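Local coordinates for gala protein type 1, 3 or 4 (PDB 4XA9) that probably binds a small GTPase and acts as a GTPase activator, using a curved scaffold of leucine-rich repeats, at residues N77-E82 and L96-N101; G178-A183 and D200-H205; N208-S213 and N233-D238. One frame throughout, in Å; residues are numbered along the deposited sequence.

Interaction 1: N77-E82 and L96-N101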
loop_
_atom_site.group_PDB
_atom_site.type_symbol
_atom_site.label_atom_id
_atom_site.label_comp_id
_atom_site.label_asym_id
_atom_site.label_seq_id
_atom_site.Cartn_x
_atom_site.Cartn_y
_atom_site.Cartn_z
ATOM N N ASN A 77 -9.356 -6.219 7.964
ATOM C CA ASN A 77 -10.459 -6.429 8.888
ATOM C C ASN A 77 -10.032 -5.953 10.275
ATOM O O ASN A 77 -9.197 -5.063 10.384
ATOM C CB ASN A 77 -10.886 -7.895 8.902
ATOM C CG ASN A 77 -11.741 -8.257 7.695
ATOM O OD1 ASN A 77 -12.959 -8.095 7.719
ATOM N ND2 ASN A 77 -11.103 -8.753 6.639
ATOM N N ASN A 78 -10.586 -6.547 11.328
ATOM C CA ASN A 78 -10.226 -6.157 12.689
ATOM C C ASN A 78 -10.044 -7.368 13.596
ATOM O O ASN A 78 -10.587 -7.403 14.701
ATOM C CB ASN A 78 -11.299 -5.224 13.268
ATOM C CG ASN A 78 -10.882 -4.584 14.586
ATOM O OD1 ASN A 78 -9.707 -4.284 14.806
ATOM N ND2 ASN A 78 -11.848 -4.400 15.479
ATOM N N ILE A 79 -9.295 -8.369 13.142
ATOM C CA ILE A 79 -9.282 -9.636 13.871
ATOM C C ILE A 79 -8.329 -9.594 15.060
ATOM O O ILE A 79 -8.487 -10.356 16.011
ATOM C CB ILE A 79 -8.916 -10.825 12.959
ATOM C CG1 ILE A 79 -7.420 -10.831 12.630
ATOM C CG2 ILE A 79 -9.795 -10.820 11.696
ATOM C CD1 ILE A 79 -6.986 -12.041 11.804
ATOM N N GLY A 80 -7.350 -8.693 15.012
ATOM C CA GLY A 80 -6.480 -8.471 16.154
ATOM C C GLY A 80 -5.592 -9.645 16.518
ATOM O O GLY A 80 -5.502 -10.628 15.775
ATOM N N PRO A 81 -4.916 -9.544 17.667
ATOM C CA PRO A 81 -4.014 -10.599 18.140
ATOM C C PRO A 81 -4.731 -11.934 18.329
ATOM O O PRO A 81 -4.204 -12.966 17.932
ATOM C CB PRO A 81 -3.509 -10.051 19.476
ATOM C CG PRO A 81 -3.673 -8.568 19.360
ATOM C CD PRO A 81 -4.914 -8.371 18.559
ATOM N N GLU A 82 -5.922 -11.911 18.916
ATOM C CA GLU A 82 -6.659 -13.148 19.159
ATOM C C GLU A 82 -7.155 -13.786 17.864
ATOM O O GLU A 82 -7.232 -15.007 17.761
ATOM C CB GLU A 82 -7.831 -12.898 20.107
ATOM C CG GLU A 82 -7.406 -12.663 21.544
ATOM C CD GLU A 82 -8.585 -12.449 22.466
ATOM O OE1 GLU A 82 -9.330 -13.421 22.725
ATOM O OE2 GLU A 82 -8.767 -11.302 22.930
ATOM N N LEU A 96 -1.705 -17.416 3.802
ATOM C CA LEU A 96 -2.535 -16.538 4.621
ATOM C C LEU A 96 -2.167 -15.069 4.467
ATOM O O LEU A 96 -0.992 -14.707 4.531
ATOM C CB LEU A 96 -2.419 -16.936 6.096
ATOM C CG LEU A 96 -3.113 -16.073 7.154
ATOM C CD1 LEU A 96 -4.637 -16.118 6.996
ATOM C CD2 LEU A 96 -2.711 -16.544 8.548
ATOM N N ASP A 97 -3.181 -14.233 4.270
ATOM C CA ASP A 97 -3.010 -12.787 4.295
ATOM C C ASP A 97 -3.788 -12.196 5.470
ATOM O O ASP A 97 -5.017 -12.196 5.468
ATOM C CB ASP A 97 -3.471 -12.166 2.970
ATOM C CG ASP A 97 -3.138 -10.689 2.864
ATOM O OD1 ASP A 97 -2.775 -10.086 3.889
ATOM O OD2 ASP A 97 -3.245 -10.125 1.757
ATOM N N VAL A 98 -3.067 -11.692 6.469
ATOM C CA VAL A 98 -3.696 -11.037 7.614
ATOM C C VAL A 98 -3.250 -9.583 7.715
ATOM O O VAL A 98 -3.268 -9.000 8.800
ATOM C CB VAL A 98 -3.365 -11.742 8.953
ATOM C CG1 VAL A 98 -4.077 -13.082 9.050
ATOM C CG2 VAL A 98 -1.859 -11.914 9.119
ATOM N N SER A 99 -2.838 -9.009 6.587
ATOM C CA SER A 99 -2.353 -7.629 6.564
ATOM C C SER A 99 -3.417 -6.670 7.102
ATOM O O SER A 99 -4.611 -6.926 6.956
ATOM C CB SER A 99 -1.950 -7.234 5.142
ATOM O OG SER A 99 -0.979 -8.130 4.624
ATOM N N PHE A 100 -2.977 -5.586 7.739
ATOM C CA PHE A 100 -3.878 -4.539 8.224
ATOM C C PHE A 100 -4.964 -5.075 9.154
ATOM O O PHE A 100 -6.156 -4.887 8.902
ATOM C CB PHE A 100 -4.524 -3.805 7.046
ATOM C CG PHE A 100 -3.536 -3.073 6.177
ATOM C CD1 PHE A 100 -2.886 -3.726 5.137
ATOM C CD2 PHE A 100 -3.247 -1.737 6.411
ATOM C CE1 PHE A 100 -1.963 -3.049 4.337
ATOM C CE2 PHE A 100 -2.327 -1.055 5.619
ATOM C CZ PHE A 100 -1.684 -1.714 4.581
ATOM N N ASN A 101 -4.546 -5.740 10.226
ATOM C CA ASN A 101 -5.492 -6.300 11.195
ATOM C C ASN A 101 -5.087 -6.040 12.640
ATOM O O ASN A 101 -5.712 -6.558 13.561
ATOM C CB ASN A 101 -5.652 -7.809 10.989
ATOM C CG ASN A 101 -6.811 -8.154 10.092
ATOM O OD1 ASN A 101 -7.972 -8.077 10.504
ATOM N ND2 ASN A 101 -6.511 -8.568 8.868
#

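Interaction 2: G178-A183 and D200-H205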
loop_
_atom_site.group_PDB
_atom_site.type_symbol
_atom_site.label_atom_id
_atom_site.label_comp_id
_atom_site.label_asym_id
_atom_site.label_seq_id
_atom_site.Cartn_x
_atom_site.Cartn_y
_atom_site.Cartn_z
ATOM N N GLY A 178 21.045 -4.188 9.070
ATOM C CA GLY A 178 20.113 -5.268 8.803
ATOM C C GLY A 178 20.271 -5.803 7.397
ATOM O O GLY A 178 20.246 -7.012 7.176
ATOM N N ALA A 179 20.442 -4.897 6.442
ATOM C CA ALA A 179 20.525 -5.278 5.037
ATOM C C ALA A 179 21.749 -6.148 4.773
ATOM O O ALA A 179 21.679 -7.111 4.009
ATOM C CB ALA A 179 20.550 -4.041 4.152
ATOM N N ILE A 180 22.866 -5.817 5.411
ATOM C CA ILE A 180 24.085 -6.598 5.242
ATOM C C ILE A 180 23.893 -8.037 5.733
ATOM O O ILE A 180 24.341 -8.985 5.085
ATOM C CB ILE A 180 25.279 -5.929 5.958
ATOM C CG1 ILE A 180 25.708 -4.685 5.180
ATOM C CG2 ILE A 180 26.460 -6.892 6.066
ATOM C CD1 ILE A 180 26.709 -3.802 5.903
ATOM N N GLU A 181 23.199 -8.215 6.854
ATOM C CA GLU A 181 22.967 -9.566 7.361
ATOM C C GLU A 181 22.031 -10.346 6.433
ATOM O O GLU A 181 22.224 -11.539 6.206
ATOM C CB GLU A 181 22.412 -9.523 8.787
ATOM C CG GLU A 181 23.381 -8.887 9.775
ATOM C CD GLU A 181 24.785 -9.474 9.678
ATOM O OE1 GLU A 181 24.924 -10.717 9.719
ATOM O OE2 GLU A 181 25.746 -8.686 9.535
ATOM N N LEU A 182 21.032 -9.668 5.879
ATOM C CA LEU A 182 20.172 -10.293 4.881
ATOM C C LEU A 182 20.966 -10.657 3.623
ATOM O O LEU A 182 20.718 -11.686 2.999
ATOM C CB LEU A 182 19.004 -9.369 4.523
ATOM C CG LEU A 182 17.888 -9.285 5.566
ATOM C CD1 LEU A 182 16.901 -8.183 5.211
ATOM C CD2 LEU A 182 17.170 -10.619 5.692
ATOM N N ALA A 183 21.920 -9.809 3.254
ATOM C CA ALA A 183 22.756 -10.076 2.090
ATOM C C ALA A 183 23.597 -11.333 2.290
ATOM O O ALA A 183 23.814 -12.097 1.347
ATOM C CB ALA A 183 23.655 -8.882 1.797
ATOM N N ASP A 200 24.986 2.745 0.073
ATOM C CA ASP A 200 26.004 2.059 -0.718
ATOM C C ASP A 200 26.794 1.042 0.100
ATOM O O ASP A 200 27.371 0.114 -0.456
ATOM C CB ASP A 200 26.981 3.068 -1.340
ATOM C CG ASP A 200 26.358 3.871 -2.459
ATOM O OD1 ASP A 200 25.305 3.452 -2.989
ATOM O OD2 ASP A 200 26.928 4.918 -2.821
ATOM N N LYS A 201 26.829 1.228 1.415
ATOM C CA LYS A 201 27.538 0.316 2.309
ATOM C C LYS A 201 27.058 -1.139 2.210
ATOM O O LYS A 201 27.833 -2.067 2.436
ATOM C CB LYS A 201 27.405 0.785 3.760
ATOM C CG LYS A 201 28.708 1.220 4.401
ATOM C CD LYS A 201 28.717 0.912 5.893
ATOM C CE LYS A 201 28.599 -0.586 6.143
ATOM N NZ LYS A 201 28.624 -0.935 7.593
ATOM N N SER A 202 25.784 -1.342 1.888
ATOM C CA SER A 202 25.259 -2.704 1.809
ATOM C C SER A 202 25.568 -3.389 0.489
ATOM O O SER A 202 25.491 -4.615 0.393
ATOM C CB SER A 202 23.745 -2.716 2.017
ATOM O OG SER A 202 23.394 -2.237 3.300
ATOM N N THR A 203 25.905 -2.608 -0.534
ATOM C CA THR A 203 25.817 -3.131 -1.892
ATOM C C THR A 203 26.894 -4.156 -2.219
ATOM O O THR A 203 26.640 -5.079 -3.001
ATOM C CB THR A 203 25.851 -2.003 -2.929
ATOM O OG1 THR A 203 27.090 -1.297 -2.837
ATOM C CG2 THR A 203 24.683 -1.036 -2.690
ATOM N N LEU A 204 28.079 -4.018 -1.624
ATOM C CA LEU A 204 29.130 -5.008 -1.837
ATOM C C LEU A 204 28.643 -6.382 -1.373
ATOM O O LEU A 204 28.832 -7.386 -2.059
ATOM C CB LEU A 204 30.424 -4.620 -1.108
ATOM C CG LEU A 204 31.512 -5.693 -1.121
ATOM C CD1 LEU A 204 31.908 -6.019 -2.548
ATOM C CD2 LEU A 204 32.729 -5.263 -0.304
ATOM N N HIS A 205 27.979 -6.419 -0.228
ATOM C CA HIS A 205 27.475 -7.681 0.301
ATOM C C HIS A 205 26.394 -8.293 -0.583
ATOM O O HIS A 205 26.288 -9.520 -0.666
ATOM C CB HIS A 205 26.958 -7.482 1.723
ATOM C CG HIS A 205 28.022 -7.037 2.675
ATOM N ND1 HIS A 205 28.863 -7.921 3.315
ATOM C CD2 HIS A 205 28.405 -5.799 3.071
ATOM C CE1 HIS A 205 29.708 -7.250 4.076
ATOM N NE2 HIS A 205 29.453 -5.959 3.944
#

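Interaction 3: N208-S213 and N233-D238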
loop_
_atom_site.group_PDB
_atom_site.type_symbol
_atom_site.label_atom_id
_atom_site.label_comp_id
_atom_site.label_asym_id
_atom_site.label_seq_id
_atom_site.Cartn_x
_atom_site.Cartn_y
_atom_site.Cartn_z
ATOM N N ASN A 208 28.112 -9.763 -3.619
ATOM C CA ASN A 208 28.758 -11.047 -3.344
ATOM C C ASN A 208 27.779 -12.133 -2.879
ATOM O O ASN A 208 28.173 -13.278 -2.646
ATOM C CB ASN A 208 29.880 -10.864 -2.317
ATOM C CG ASN A 208 31.093 -10.147 -2.901
ATOM O OD1 ASN A 208 31.315 -10.163 -4.113
ATOM N ND2 ASN A 208 31.892 -9.534 -2.035
ATOM N N ASN A 209 26.509 -11.768 -2.746
ATOM C CA ASN A 209 25.449 -12.742 -2.507
ATOM C C ASN A 209 25.346 -13.724 -3.676
ATOM O O ASN A 209 25.488 -13.330 -4.837
ATOM C CB ASN A 209 24.112 -12.018 -2.292
ATOM C CG ASN A 209 22.935 -12.972 -2.186
ATOM O OD1 ASN A 209 22.444 -13.475 -3.194
ATOM N ND2 ASN A 209 22.462 -13.200 -0.967
ATOM N N THR A 210 25.098 -14.997 -3.383
ATOM C CA THR A 210 25.034 -16.004 -4.439
ATOM C C THR A 210 23.659 -16.659 -4.582
ATOM O O THR A 210 23.467 -17.514 -5.445
ATOM C CB THR A 210 26.063 -17.122 -4.203
ATOM O OG1 THR A 210 25.829 -17.724 -2.922
ATOM C CG2 THR A 210 27.487 -16.570 -4.260
ATOM N N SER A 211 22.701 -16.249 -3.759
ATOM C CA SER A 211 21.392 -16.902 -3.734
ATOM C C SER A 211 20.309 -16.083 -4.437
ATOM O O SER A 211 19.468 -16.631 -5.148
ATOM C CB SER A 211 20.967 -17.187 -2.288
ATOM O OG SER A 211 20.762 -15.985 -1.558
ATOM N N LEU A 212 20.330 -14.769 -4.237
ATOM C CA LEU A 212 19.305 -13.888 -4.799
ATOM C C LEU A 212 19.244 -13.878 -6.329
ATOM O O LEU A 212 20.276 -13.801 -6.997
ATOM C CB LEU A 212 19.537 -12.459 -4.309
ATOM C CG LEU A 212 19.349 -12.182 -2.821
ATOM C CD1 LEU A 212 19.799 -10.756 -2.519
ATOM C CD2 LEU A 212 17.889 -12.394 -2.401
ATOM N N SER A 213 18.031 -13.936 -6.875
ATOM C CA SER A 213 17.817 -13.661 -8.298
ATOM C C SER A 213 16.889 -12.454 -8.468
ATOM O O SER A 213 16.803 -11.868 -9.545
ATOM C CB SER A 213 17.251 -14.886 -9.020
ATOM O OG SER A 213 15.967 -15.226 -8.536
ATOM N N ASN A 233 26.602 -8.238 -9.949
ATOM C CA ASN A 233 25.940 -9.509 -9.668
ATOM C C ASN A 233 24.961 -9.866 -10.779
ATOM O O ASN A 233 23.838 -9.354 -10.816
ATOM C CB ASN A 233 25.206 -9.455 -8.322
ATOM C CG ASN A 233 24.713 -10.819 -7.867
ATOM O OD1 ASN A 233 24.539 -11.738 -8.676
ATOM N ND2 ASN A 233 24.471 -10.956 -6.569
ATOM N N THR A 234 25.379 -10.762 -11.669
ATOM C CA THR A 234 24.573 -11.112 -12.835
ATOM C C THR A 234 23.538 -12.194 -12.523
ATOM O O THR A 234 22.702 -12.521 -13.367
ATOM C CB THR A 234 25.453 -11.587 -13.994
ATOM O OG1 THR A 234 26.197 -12.739 -13.583
ATOM C CG2 THR A 234 26.423 -10.486 -14.399
ATOM N N ARG A 235 23.600 -12.749 -11.316
ATOM C CA ARG A 235 22.598 -13.709 -10.865
ATOM C C ARG A 235 21.256 -13.016 -10.653
ATOM O O ARG A 235 20.192 -13.624 -10.792
ATOM C CB ARG A 235 23.045 -14.388 -9.573
ATOM C CG ARG A 235 24.249 -15.298 -9.733
ATOM C CD ARG A 235 24.796 -15.739 -8.380
ATOM N NE ARG A 235 25.349 -14.622 -7.616
ATOM C CZ ARG A 235 26.588 -14.160 -7.772
ATOM N NH1 ARG A 235 27.389 -14.718 -8.669
ATOM N NH2 ARG A 235 27.027 -13.143 -7.041
ATOM N N ILE A 236 21.317 -11.737 -10.308
ATOM C CA ILE A 236 20.113 -10.953 -10.085
ATOM C C ILE A 236 19.514 -10.497 -11.410
ATOM O O ILE A 236 20.020 -9.579 -12.048
ATOM C CB ILE A 236 20.402 -9.728 -9.203
ATOM C CG1 ILE A 236 21.043 -10.165 -7.883
ATOM C CG2 ILE A 236 19.121 -8.929 -8.972
ATOM C CD1 ILE A 236 21.380 -9.016 -6.949
ATOM N N THR A 237 18.425 -11.139 -11.814
ATOM C CA THR A 237 17.768 -10.827 -13.076
ATOM C C THR A 237 16.671 -9.771 -12.923
ATOM O O THR A 237 16.193 -9.203 -13.907
ATOM C CB THR A 237 17.165 -12.094 -13.700
ATOM O OG1 THR A 237 16.360 -12.766 -12.724
ATOM C CG2 THR A 237 18.272 -13.029 -14.156
ATOM N N ASP A 238 16.264 -9.525 -11.686
ATOM C CA ASP A 238 15.315 -8.459 -11.394
ATOM C C ASP A 238 15.865 -7.581 -10.285
ATOM O O ASP A 238 15.704 -7.882 -9.103
ATOM C CB ASP A 238 13.944 -9.026 -11.013
ATOM C CG ASP A 238 12.918 -7.938 -10.711
ATOM O OD1 ASP A 238 13.158 -6.756 -11.042
ATOM O OD2 ASP A 238 11.857 -8.273 -10.150
HETATM O O HOH W 1 22.841 -13.481 -6.026
HETATM O O HOH W 2 14.344 -12.545 -11.129
#

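Interaction 1: N77-E82 and L96-N101
Asn101 pushes its side-chain carbonyl into the backbone turn at Asn77-Ile79, and this is where the contact is tightest. The N-H of Ile79 points almost straight at Asn101 OD1, at 3.0 Å and 170°, with the nitrogen tilted 20° from the carbonyl plane. The same oxygen lies 3.0 Å from Asn77 C and 3.1 Å from Asn78 N, but the amide of Asn78 is badly angled for a bond, whereas Ile79 N gives a straight one. Ile79 CG1, turned between its own backbone N and carbonyl carbon (chi1 75°), lies 3.7 Å from Asn101 CG and adds an apolar wall beside the amide. At the other end of that amide, ND2 bonds to Ile74 O and more weakly to the carbonyls of Val98 and Ser99, which fixes the rotation of the group. This is the asparagine ladder of leucine-rich repeats: Asn77, 24 residues earlier, gives its OD1 to Ile55 N and its ND2 to Leu50 O and Ile74 O, so each rung ties one turn of the solenoid to the one before. Beyond the amide the packing thins. Gly80 N makes a weak bond of 3.1 Å to Asn101 O, and Gly80 CA-H approaches the same carbonyl. Ile79 CD1 meets Val98 CG1 at 4.1 Å, the two side chains crossing at about a right angle next to Leu87 of helix 80-87. The ring of Phe100 is buried, leads away from Asn77 and stacks on that of His76. On the side facing another protein's chain, the Asn78 side chain is partly exposed, turns from Asn101 and packs on a basic side chain of that partner.

Interaction 2: G178-A183 and D200-H205
With CG1 beside the backbone N and CG2 opposite it (chi1 -73°), Ile180 offers both branches to His205, whose own chi2 of -85° turns the imidazole flat against them. The CG2 methyl sits 3.6 Å from the ring centroid and 3° off its normal, a CH-pi contact squarely over one face. CG1 lies above the same face, displaced toward the ring carbon His205 CD2 at 3.6 Å, while the outer methyl CD1 lies 3.7 Å from Lys201 CE, so the bent lysine chain lies over the tip of the isoleucine. Small residues bring the backbones close: Ala183 CB touches His205 CB at 3.6 Å, and Ala179 CB meets Ser202 OG at 3.5 Å. That hydroxyl is bonded to Asp176 OD1, which gives the otherwise apolar contact a polar tie at the end where helix 176-184 begins. Within the second segment, Thr203 OG1 and Thr203 N both bond to Asp200 O. Helices of successive turns stacked side by side in this way form the convex face of an alpha/beta leucine-rich-repeat solenoid.

Interaction 3: N208-S213 and N233-D238
The guanidinium of Arg235 carries the methyl CG2 of Thr210 over the centre of one face, 4.3 Å above the plane, while water 1 lies in plane at its edge and Asn209 O near that plane. Arg235 NH2 bonds to Asn209 O at 2.7 Å, the oxygen standing 25° out of the guanidinium plane; the single hydrogen of NE is shared between a weak bond to this carbonyl and one to water 1. The bend at chi3 (-66°) sets the guanidinium against Asn209 and Thr210, with NE 3.5 Å from Thr210 CA. Asn233 ND2 has Phe206 O as its main partner and adds a weak bond to Asn209 O at 3.1 Å, while OD1 accepts Arg235 N in an Asx turn. In the matching amide of Asn209, OD1 is held by its own loop, taking Ser211 N and, in the carbonyl plane, Leu212 N at 2.7 Å, an Asx turn and motif; ND2 is held by Ala183 O of helix 176-184. Water 1 also accepts from Asn233 ND2; Leu212 O, 2.8 Å away, and Asn209 OD1 both lie within bonding distance of it, though not every acceptor need receive a proton. At the other end the loops meet through backbone. Ser213 O accepts from Thr237 N at 2.9 Å and from Asp238 N at 3.2 Å, and water 2 joins that carbonyl to Thr237 OG1. Ile236 CG1 lies beside Leu212 O and CG2 near Ser213 O. These loops lead into the parallel strands 214-216 and 238-240. Asn209 O and Ser213 O each gather several donors, and the arginine's charge probably strengthens the first cluster; the contact therefore relies on polar bonds and water more than on apolar packing.

Overall arrangement
The three contacts follow one another along the solenoid and join neighbouring turns at different levels. Interaction 1 lies in the N-terminal half of the solenoid, centred about 31 Å from interaction 2 and about 34 Å from interaction 3, on the opposite side of the chain's centre; it touches neither. Interactions 2 and 3 adjoin near the C-terminal end, their centres about 13 Å apart. Asn209 ND2 lies 2.9 Å from Ala183 O, a probable hydrogen bond that ties the end of the helix in interaction 2 to the loop of interaction 3. Interaction 1 alone reaches the chain of another protein, so it is part of an interface, whereas no other protein chain of the assembly touches interactions 2 and 3.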